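Local coordinates for protein beta-1,4-mannanase (Aplysia kurodai, PDB 3VUP) that probably hydrolyses the internal beta-1,4-mannosidic linkages of mannan in the digestive fluid of the common sea hare, at residues Phe294-Gly299 with Gly328-Lys333; Gln306-Val311 with Ala317-Trp322. All blocks are in the same frame, centred on the assembly; numbering follows the deposited sequence. Where two conformers were deposited one is given.

Interaction 1 of 2, residues Phe294-Gly299 with Gly328-Lys333. With SO4 (sulfate ion), chain F.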
ATOM      1  N   PHE A 294      10.883  -0.339   4.385  1.00  4.29           N
ATOM      2  CA  PHE A 294      12.112   0.027   5.071  1.00  4.83           C
ATOM      3  C   PHE A 294      13.231  -0.805   4.464  1.00  4.40           C
ATOM      4  O   PHE A 294      12.964  -1.840   3.842  1.00  4.72           O
ATOM      5  CB  PHE A 294      12.027  -0.238   6.584  1.00  4.78           C
ATOM      6  CG  PHE A 294      11.770  -1.682   6.955  1.00  4.77           C
ATOM      7  CD1 PHE A 294      12.816  -2.557   7.224  1.00  5.14           C
ATOM      8  CD2 PHE A 294      10.471  -2.154   7.065  1.00  4.97           C
ATOM      9  CE1 PHE A 294      12.570  -3.870   7.582  1.00  5.76           C
ATOM     10  CE2 PHE A 294      10.215  -3.467   7.427  1.00  5.50           C
ATOM     11  CZ  PHE A 294      11.269  -4.329   7.688  1.00  5.85           C
ATOM     12  N   TRP A 295      14.473  -0.365   4.641  1.00  4.65           N
ATOM     13  CA  TRP A 295      15.618  -1.182   4.260  1.00  5.33           C
ATOM     14  C   TRP A 295      16.865  -0.761   5.016  1.00  4.82           C
ATOM     15  O   TRP A 295      16.925   0.330   5.581  1.00  5.40           O
ATOM     16  CB  TRP A 295      15.864  -1.230   2.746  1.00  5.69           C
ATOM     17  CG  TRP A 295      16.143   0.068   2.042  1.00  5.74           C
ATOM     18  CD1 TRP A 295      16.221   1.329   2.568  1.00  6.12           C
ATOM     19  CD2 TRP A 295      16.389   0.198   0.645  1.00  6.19           C
ATOM     20  NE1 TRP A 295      16.479   2.239   1.563  1.00  6.25           N
ATOM     21  CE2 TRP A 295      16.572   1.564   0.373  1.00  6.28           C
ATOM     22  CE3 TRP A 295      16.432  -0.714  -0.409  1.00  7.18           C
ATOM     23  CZ2 TRP A 295      16.838   2.036  -0.914  1.00  7.58           C
ATOM     24  CZ3 TRP A 295      16.689  -0.250  -1.680  1.00  8.04           C
ATOM     25  CH2 TRP A 295      16.880   1.115  -1.926  1.00  8.37           C
ATOM     26  N   GLU A 296      17.866  -1.632   5.020  1.00  5.57           N
ATOM     27  CA  GLU A 296      19.029  -1.425   5.865  1.00  5.83           C
ATOM     28  C   GLU A 296      19.856  -0.203   5.465  1.00  5.39           C
ATOM     29  O   GLU A 296      20.393   0.491   6.330  1.00  5.71           O
ATOM     30  CB  GLU A 296      19.896  -2.689   5.878  1.00  6.36           C
ATOM     31  CG  GLU A 296      21.091  -2.611   6.816  1.00  7.18           C
ATOM     32  CD  GLU A 296      21.860  -3.923   6.956  1.00  9.25           C
ATOM     33  OE1 GLU A 296      23.095  -3.864   7.091  1.00 12.86           O
ATOM     34  OE2 GLU A 296      21.254  -5.010   6.997  1.00  8.41           O
ATOM     35  N   GLN A 297      19.954   0.077   4.170  1.00  5.77           N
ATOM     36  CA  GLN A 297      20.795   1.193   3.751  1.00  5.86           C
ATOM     37  C   GLN A 297      20.295   2.541   4.280  1.00  6.34           C
ATOM     38  O   GLN A 297      21.070   3.489   4.381  1.00  7.92           O
ATOM     39  CB  GLN A 297      20.980   1.246   2.237  1.00  6.27           C
ATOM     40  CG  GLN A 297      19.758   1.624   1.453  1.00  6.40           C
ATOM     41  CD  GLN A 297      20.139   2.140   0.090  1.00  6.82           C
ATOM     42  OE1 GLN A 297      20.670   1.392  -0.735  1.00  7.18           O
ATOM     43  NE2 GLN A 297      19.903   3.430  -0.148  1.00  7.85           N
ATOM     44  N   ASP A 298      19.011   2.621   4.623  1.00  5.36           N
ATOM     45  CA  ASP A 298      18.459   3.795   5.299  1.00  5.59           C
ATOM     46  C   ASP A 298      17.763   3.334   6.576  1.00  5.21           C
ATOM     47  O   ASP A 298      16.585   3.629   6.819  1.00  5.05           O
ATOM     48  CB  ASP A 298      17.512   4.575   4.393  1.00  6.45           C
ATOM     49  CG  ASP A 298      18.219   5.143   3.175  1.00  7.25           C
ATOM     50  OD1 ASP A 298      19.043   6.076   3.339  1.00  8.49           O
ATOM     51  OD2 ASP A 298      17.959   4.654   2.052  1.00  8.00           O
ATOM     52  N   GLY A 299      18.516   2.598   7.387  1.00  5.50           N
ATOM     53  CA  GLY A 299      18.012   2.013   8.617  1.00  5.50           C
ATOM     54  C   GLY A 299      18.643   2.580   9.876  1.00  5.48           C
ATOM     55  O   GLY A 299      18.582   1.960  10.935  1.00  5.79           O
ATOM     56  N   GLY A 328      16.662  -8.902  -1.696  1.00  8.30           N
ATOM     57  CA  GLY A 328      16.164 -10.074  -1.005  1.00  8.85           C
ATOM     58  C   GLY A 328      17.218 -10.924  -0.322  1.00  8.48           C
ATOM     59  O   GLY A 328      16.923 -11.543   0.700  1.00  8.27           O
ATOM     60  N   ASP A 329      18.430 -10.979  -0.880  1.00  9.25           N
ATOM     61  CA  ASP A 329      19.534 -11.728  -0.261  1.00 10.08           C
ATOM     62  C   ASP A 329      19.668 -11.315   1.197  1.00  8.62           C
ATOM     63  O   ASP A 329      19.752 -12.149   2.099  1.00  8.80           O
ATOM     64  CB  ASP A 329      20.878 -11.432  -0.957  1.00 13.43           C
ATOM     65  CG  ASP A 329      21.172 -12.347  -2.142  1.00 16.63           C
ATOM     66  OD1 ASP A 329      20.320 -13.184  -2.492  1.00 17.59           O
ATOM     67  OD2 ASP A 329      22.269 -12.212  -2.735  1.00 17.62           O
ATOM     68  N   ASN A 330      19.705 -10.008   1.415  1.00  7.55           N
ATOM     69  CA  ASN A 330      19.862  -9.492   2.757  1.00  6.98           C
ATOM     70  C   ASN A 330      18.555  -9.549   3.535  1.00  6.22           C
ATOM     71  O   ASN A 330      18.518  -9.967   4.693  1.00  7.01           O
ATOM     72  CB  ASN A 330      20.385  -8.056   2.711  1.00  8.06           C
ATOM     73  CG  ASN A 330      20.859  -7.573   4.065  1.00  7.77           C
ATOM     74  OD1 ASN A 330      21.586  -8.281   4.762  1.00  8.44           O
ATOM     75  ND2 ASN A 330      20.432  -6.370   4.456  1.00  8.47           N
ATOM     76  N   GLN A 331      17.473  -9.115   2.903  1.00  6.77           N
ATOM     77  CA  GLN A 331      16.224  -8.939   3.630  1.00  7.38           C
ATOM     78  C   GLN A 331      15.619 -10.252   4.110  1.00  7.72           C
ATOM     79  O   GLN A 331      15.003 -10.298   5.175  1.00  7.57           O
ATOM     80  CB  GLN A 331      15.231  -8.110   2.810  1.00  7.66           C
ATOM     81  CG  GLN A 331      15.741  -6.695   2.607  1.00  7.07           C
ATOM     82  CD  GLN A 331      14.865  -5.854   1.707  1.00  6.61           C
ATOM     83  OE1 GLN A 331      13.839  -6.308   1.197  1.00  6.96           O
ATOM     84  NE2 GLN A 331      15.265  -4.608   1.515  1.00  7.02           N
ATOM     85  N   ARG A 332      15.822 -11.317   3.341  1.00  8.15           N
ATOM     86  CA  ARG A 332      15.349 -12.631   3.750  1.00  9.97           C
ATOM     87  C   ARG A 332      15.915 -13.081   5.082  1.00  8.91           C
ATOM     88  O   ARG A 332      15.284 -13.873   5.781  1.00  9.56           O
ATOM     89  CB  ARG A 332      15.667 -13.677   2.695  1.00 11.66           C
ATOM     90  CG  ARG A 332      14.714 -13.659   1.527  0.73 11.82           C
ATOM     91  CD  ARG A 332      14.926 -14.839   0.590  0.73 11.81           C
ATOM     92  NE  ARG A 332      16.134 -14.724  -0.217  0.73 11.11           N
ATOM     93  CZ  ARG A 332      16.208 -14.033  -1.352  0.73 10.18           C
ATOM     94  NH1 ARG A 332      17.345 -13.991  -2.035  0.73 10.60           N
ATOM     95  NH2 ARG A 332      15.144 -13.368  -1.799  0.73  9.60           N
ATOM     96  N   LYS A 333      17.101 -12.593   5.436  1.00  8.66           N
ATOM     97  CA  LYS A 333      17.659 -12.946   6.733  1.00  9.15           C
ATOM     98  C   LYS A 333      16.781 -12.448   7.865  1.00  7.53           C
ATOM     99  O   LYS A 333      16.594 -13.135   8.868  1.00  7.47           O
ATOM    100  CB  LYS A 333      19.025 -12.293   6.923  0.55 10.09           C
ATOM    101  CG  LYS A 333      20.068 -12.685   5.922  0.55 11.49           C
ATOM    102  CD  LYS A 333      21.363 -11.928   6.166  0.55 12.52           C
ATOM    103  CE  LYS A 333      22.023 -12.365   7.462  0.55 13.39           C
ATOM    104  NZ  LYS A 333      23.271 -11.601   7.720  0.55 13.93           N
TER
HETATM  105  S   SO4 F 404      19.050  -3.521   2.308  1.00 11.07           S
HETATM  106  O1  SO4 F 404      18.275  -3.325   1.109  1.00 12.69           O
HETATM  107  O2  SO4 F 404      18.155  -4.342   3.026  1.00  6.20           O
HETATM  108  O3  SO4 F 404      20.141  -4.448   2.089  1.00 13.40           O
HETATM  109  O4  SO4 F 404      19.604  -2.234   2.700  1.00 12.43           O
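E296 reaches across to N330, its carboxylate oxygen OE2 taking a hydrogen bond of 3.0 Å from N330 ND2. In this TIM barrel the contact joins the loop after strand 289-293 to helix 324-338, which follows the last barrel strand. The bond is nearly straight (171°): it leaves ND2 within the amide plane but meets OE2 from well above the carboxylate plane. An extended glutamate chain, with CG anti to the backbone N (chi1 -176°), carries the carboxylate out to the helix; OE2 also accepts from the backbone N of I304. Beside this bridge, Q331 sends its NE2 to the edge of the W295 indole, 3.6 Å from W295 CB. That amide is well gripped, since S321 OG bonds its OE1 and W322 O takes a second bond from NE2.

A sulfate, probably from the crystallisation liquor, sits between loop and helix, bonded to both. Its partners are mostly neutral amides, with R327 NE adding a cationic one. Of the bonds from these two segments the shortest comes from the loop backbone, Q297 N to sulfate O4 at 2.8 Å, while from the helix N330 ND2 reaches O3 at 3.1 Å and Q331 NE2 reaches O2 at 3.3 Å.

Interaction 2 of 2, residues Gln306-Val311 with Ala317-Trp322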
ATOM      1  N   GLN A 306      17.742  -6.531  12.878  1.00  5.59           N
ATOM      2  CA  GLN A 306      17.311  -5.644  13.948  1.00  5.98           C
ATOM      3  C   GLN A 306      16.037  -4.907  13.566  1.00  5.10           C
ATOM      4  O   GLN A 306      15.179  -4.671  14.423  1.00  5.47           O
ATOM      5  CB  GLN A 306      18.413  -4.658  14.327  1.00  5.93           C
ATOM      6  CG  GLN A 306      19.514  -5.317  15.141  1.00  7.05           C
ATOM      7  CD  GLN A 306      20.719  -4.425  15.318  1.00  8.16           C
ATOM      8  OE1 GLN A 306      21.062  -3.639  14.439  1.00  7.94           O
ATOM      9  NE2 GLN A 306      21.369  -4.539  16.461  1.00 11.12           N
ATOM     10  N   MET A 307      15.916  -4.538  12.291  1.00  4.81           N
ATOM     11  CA  MET A 307      14.745  -3.791  11.841  1.00  5.01           C
ATOM     12  C   MET A 307      13.480  -4.647  11.906  1.00  4.65           C
ATOM     13  O   MET A 307      12.467  -4.209  12.441  1.00  5.33           O
ATOM     14  CB  MET A 307      14.970  -3.213  10.440  1.00  5.07           C
ATOM     15  CG  MET A 307      16.120  -2.219  10.397  1.00  5.16           C
ATOM     16  SD  MET A 307      16.391  -1.474   8.788  1.00  5.47           S
ATOM     17  CE  MET A 307      15.160  -0.177   8.828  1.00  5.82           C
ATOM     18  N   PHE A 308      13.533  -5.864  11.370  1.00  5.17           N
ATOM     19  CA  PHE A 308      12.368  -6.748  11.441  1.00  5.21           C
ATOM     20  C   PHE A 308      11.972  -7.038  12.887  1.00  4.92           C
ATOM     21  O   PHE A 308      10.790  -7.010  13.240  1.00  5.56           O
ATOM     22  CB  PHE A 308      12.605  -8.050  10.680  1.00  5.46           C
ATOM     23  CG  PHE A 308      12.248  -7.971   9.216  1.00  5.31           C
ATOM     24  CD1 PHE A 308      10.945  -8.196   8.786  1.00  5.86           C
ATOM     25  CD2 PHE A 308      13.208  -7.663   8.266  1.00  5.77           C
ATOM     26  CE1 PHE A 308      10.615  -8.130   7.443  1.00  5.96           C
ATOM     27  CE2 PHE A 308      12.883  -7.596   6.924  1.00  5.80           C
ATOM     28  CZ  PHE A 308      11.590  -7.826   6.511  1.00  6.10           C
ATOM     29  N   ASN A 309      12.961  -7.294  13.743  1.00  5.60           N
ATOM     30  CA  ASN A 309      12.687  -7.529  15.162  1.00  5.98           C
ATOM     31  C   ASN A 309      12.097  -6.291  15.818  1.00  5.36           C
ATOM     32  O   ASN A 309      11.173  -6.391  16.622  1.00  5.87           O
ATOM     33  CB  ASN A 309      13.945  -8.000  15.898  1.00  6.79           C
ATOM     34  CG  ASN A 309      14.196  -9.479  15.713  1.00  7.35           C
ATOM     35  OD1 ASN A 309      13.730 -10.294  16.492  1.00  8.74           O
ATOM     36  ND2 ASN A 309      14.914  -9.835  14.661  1.00  7.25           N
ATOM     37  N   TYR A 310      12.637  -5.121  15.483  1.00  5.80           N
ATOM     38  CA  TYR A 310      12.142  -3.884  16.072  1.00  5.72           C
ATOM     39  C   TYR A 310      10.651  -3.729  15.786  1.00  5.01           C
ATOM     40  O   TYR A 310       9.855  -3.448  16.682  1.00  5.52           O
ATOM     41  CB  TYR A 310      12.916  -2.659  15.567  1.00  5.69           C
ATOM     42  CG  TYR A 310      12.508  -1.422  16.317  1.00  6.01           C
ATOM     43  CD1 TYR A 310      11.349  -0.738  15.983  1.00  6.27           C
ATOM     44  CD2 TYR A 310      13.239  -0.969  17.409  1.00  6.40           C
ATOM     45  CE1 TYR A 310      10.936   0.357  16.703  1.00  6.85           C
ATOM     46  CE2 TYR A 310      12.840   0.143  18.131  1.00  7.32           C
ATOM     47  CZ  TYR A 310      11.682   0.799  17.776  1.00  7.19           C
ATOM     48  OH  TYR A 310      11.291   1.895  18.504  1.00  8.49           O
ATOM     49  N   VAL A 311      10.266  -3.899  14.529  1.00  4.89           N
ATOM     50  CA  VAL A 311       8.870  -3.726  14.165  1.00  5.11           C
ATOM     51  C   VAL A 311       7.997  -4.712  14.944  1.00  5.04           C
ATOM     52  O   VAL A 311       6.983  -4.332  15.536  1.00  5.33           O
ATOM     53  CB  VAL A 311       8.652  -3.886  12.644  1.00  5.26           C
ATOM     54  CG1 VAL A 311       7.189  -3.782  12.312  1.00  5.35           C
ATOM     55  CG2 VAL A 311       9.440  -2.841  11.869  1.00  6.05           C
ATOM     56  N   ALA A 317       1.829  -4.072  13.323  1.00  5.38           N
ATOM     57  CA  ALA A 317       1.033  -5.198  12.845  1.00  5.42           C
ATOM     58  C   ALA A 317       1.684  -5.973  11.703  1.00  5.46           C
ATOM     59  O   ALA A 317       1.233  -7.062  11.349  1.00  5.46           O
ATOM     60  CB  ALA A 317      -0.341  -4.706  12.420  1.00  6.40           C
ATOM     61  N   GLY A 318       2.739  -5.418  11.127  1.00  5.44           N
ATOM     62  CA  GLY A 318       3.429  -6.062  10.034  1.00  5.22           C
ATOM     63  C   GLY A 318       4.688  -5.316   9.656  1.00  4.89           C
ATOM     64  O   GLY A 318       4.876  -4.163  10.059  1.00  4.85           O
ATOM     65  N   ALA A 319       5.540  -5.981   8.881  1.00  4.92           N
ATOM     66  CA  ALA A 319       6.819  -5.444   8.439  1.00  5.00           C
ATOM     67  C   ALA A 319       7.062  -5.935   7.024  1.00  4.77           C
ATOM     68  O   ALA A 319       7.175  -7.145   6.793  1.00  5.29           O
ATOM     69  CB  ALA A 319       7.945  -5.939   9.344  1.00  5.68           C
ATOM     70  N   TRP A 320       7.141  -4.991   6.085  1.00  4.72           N
ATOM     71  CA  TRP A 320       7.453  -5.301   4.691  1.00  5.19           C
ATOM     72  C   TRP A 320       8.685  -4.504   4.279  1.00  4.76           C
ATOM     73  O   TRP A 320       8.631  -3.268   4.180  1.00  5.24           O
ATOM     74  CB  TRP A 320       6.297  -4.945   3.744  1.00  5.35           C
ATOM     75  CG  TRP A 320       4.972  -5.560   4.076  1.00  5.53           C
ATOM     76  CD1 TRP A 320       4.745  -6.753   4.679  1.00  7.12           C
ATOM     77  CD2 TRP A 320       3.683  -4.997   3.812  1.00  5.28           C
ATOM     78  NE1 TRP A 320       3.393  -6.969   4.813  1.00  7.80           N
ATOM     79  CE2 TRP A 320       2.719  -5.906   4.282  1.00  6.48           C
ATOM     80  CE3 TRP A 320       3.256  -3.815   3.217  1.00  4.80           C
ATOM     81  CZ2 TRP A 320       1.351  -5.661   4.178  1.00  6.97           C
ATOM     82  CZ3 TRP A 320       1.900  -3.571   3.121  1.00  5.64           C
ATOM     83  CH2 TRP A 320       0.962  -4.488   3.592  1.00  6.42           C
ATOM     84  N   SER A 321       9.795  -5.196   4.036  1.00  4.77           N
ATOM     85  CA  SER A 321      11.009  -4.519   3.594  1.00  5.16           C
ATOM     86  C   SER A 321      10.908  -4.105   2.116  1.00  5.03           C
ATOM     87  O   SER A 321      10.046  -4.596   1.369  1.00  5.17           O
ATOM     88  CB  SER A 321      12.233  -5.398   3.846  1.00  5.08           C
ATOM     89  OG  SER A 321      12.077  -6.669   3.244  1.00  5.98           O
ATOM     90  N   TRP A 322      11.789  -3.198   1.701  1.00  4.75           N
ATOM     91  CA  TRP A 322      11.727  -2.601   0.369  1.00  5.06           C
ATOM     92  C   TRP A 322      12.652  -3.247  -0.672  1.00  4.68           C
ATOM     93  O   TRP A 322      13.870  -3.254  -0.514  1.00  5.15           O
ATOM     94  CB  TRP A 322      12.036  -1.094   0.457  1.00  5.25           C
ATOM     95  CG  TRP A 322      12.077  -0.469  -0.898  1.00  4.98           C
ATOM     96  CD1 TRP A 322      13.178   0.017  -1.542  1.00  5.60           C
ATOM     97  CD2 TRP A 322      10.980  -0.333  -1.816  1.00  5.33           C
ATOM     98  NE1 TRP A 322      12.833   0.460  -2.800  1.00  5.59           N
ATOM     99  CE2 TRP A 322      11.491   0.260  -2.991  1.00  5.91           C
ATOM    100  CE3 TRP A 322       9.615  -0.639  -1.751  1.00  5.66           C
ATOM    101  CZ2 TRP A 322      10.687   0.552  -4.097  1.00  6.46           C
ATOM    102  CZ3 TRP A 322       8.813  -0.351  -2.856  1.00  5.91           C
ATOM    103  CH2 TRP A 322       9.356   0.238  -4.013  1.00  6.58           C
TER
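F308 and V311, one turn apart on helix 304-313, meet A319 and S321 of strand 318-322, the last strand of the TIM barrel. Together with strand 289-293 they form a beta-alpha-beta unit in which the helix covers the outside of the sheet. The axes of 306-311 and 318-322 run roughly antiparallel, at 156°, and come within 8.3 Å.

The apolar contacts centre on the A319 methyl, which points at the helix and sits between two side chains: F308 CD1 lies 3.8 Å from A319 CB and V311 CG1 3.7 Å from it. With so small a residue at this position, the helix side chains come down close to the strand backbone. Beyond F308, I335 and I338 of helix 324-338 pack against the ring, and V311 also touches V291 of the neighbouring strand.

Polar atoms take part only through van der Waals contact, as no hydrogen bond crosses between the two segments. The F308 ring directs its edge at S321, whose hydroxyl lies near the ring plane, 3.5 Å from OG to F308 CZ; that hydroxyl is bonded to Q331 OE1. V311 CG1, swung to the far side of CB from its own N (chi1 177°), comes within 3.3 Å of the G318 carbonyl O.

Overall arrangement
The two contacts belong to the closing part of the barrel, with centres about 10 Å apart on the same side of the chain's centre. Along the chain the order is loop 294-299, helix 304-313, strand 318-322, helix 324-338, so interaction 2 is nested inside the loop closed by interaction 1. Interaction 2 packs a helix on the outer side of the last strand; interaction 1 lies just past the C-terminal ends of strands 289-293 and 318-322, the end that carries the active site in TIM-barrel enzymes. They touch directly: F294 O lies 2.8 Å from W322 N, a probable hydrogen bond, and W295 CE3 packs 3.5 Å from W322 CD1.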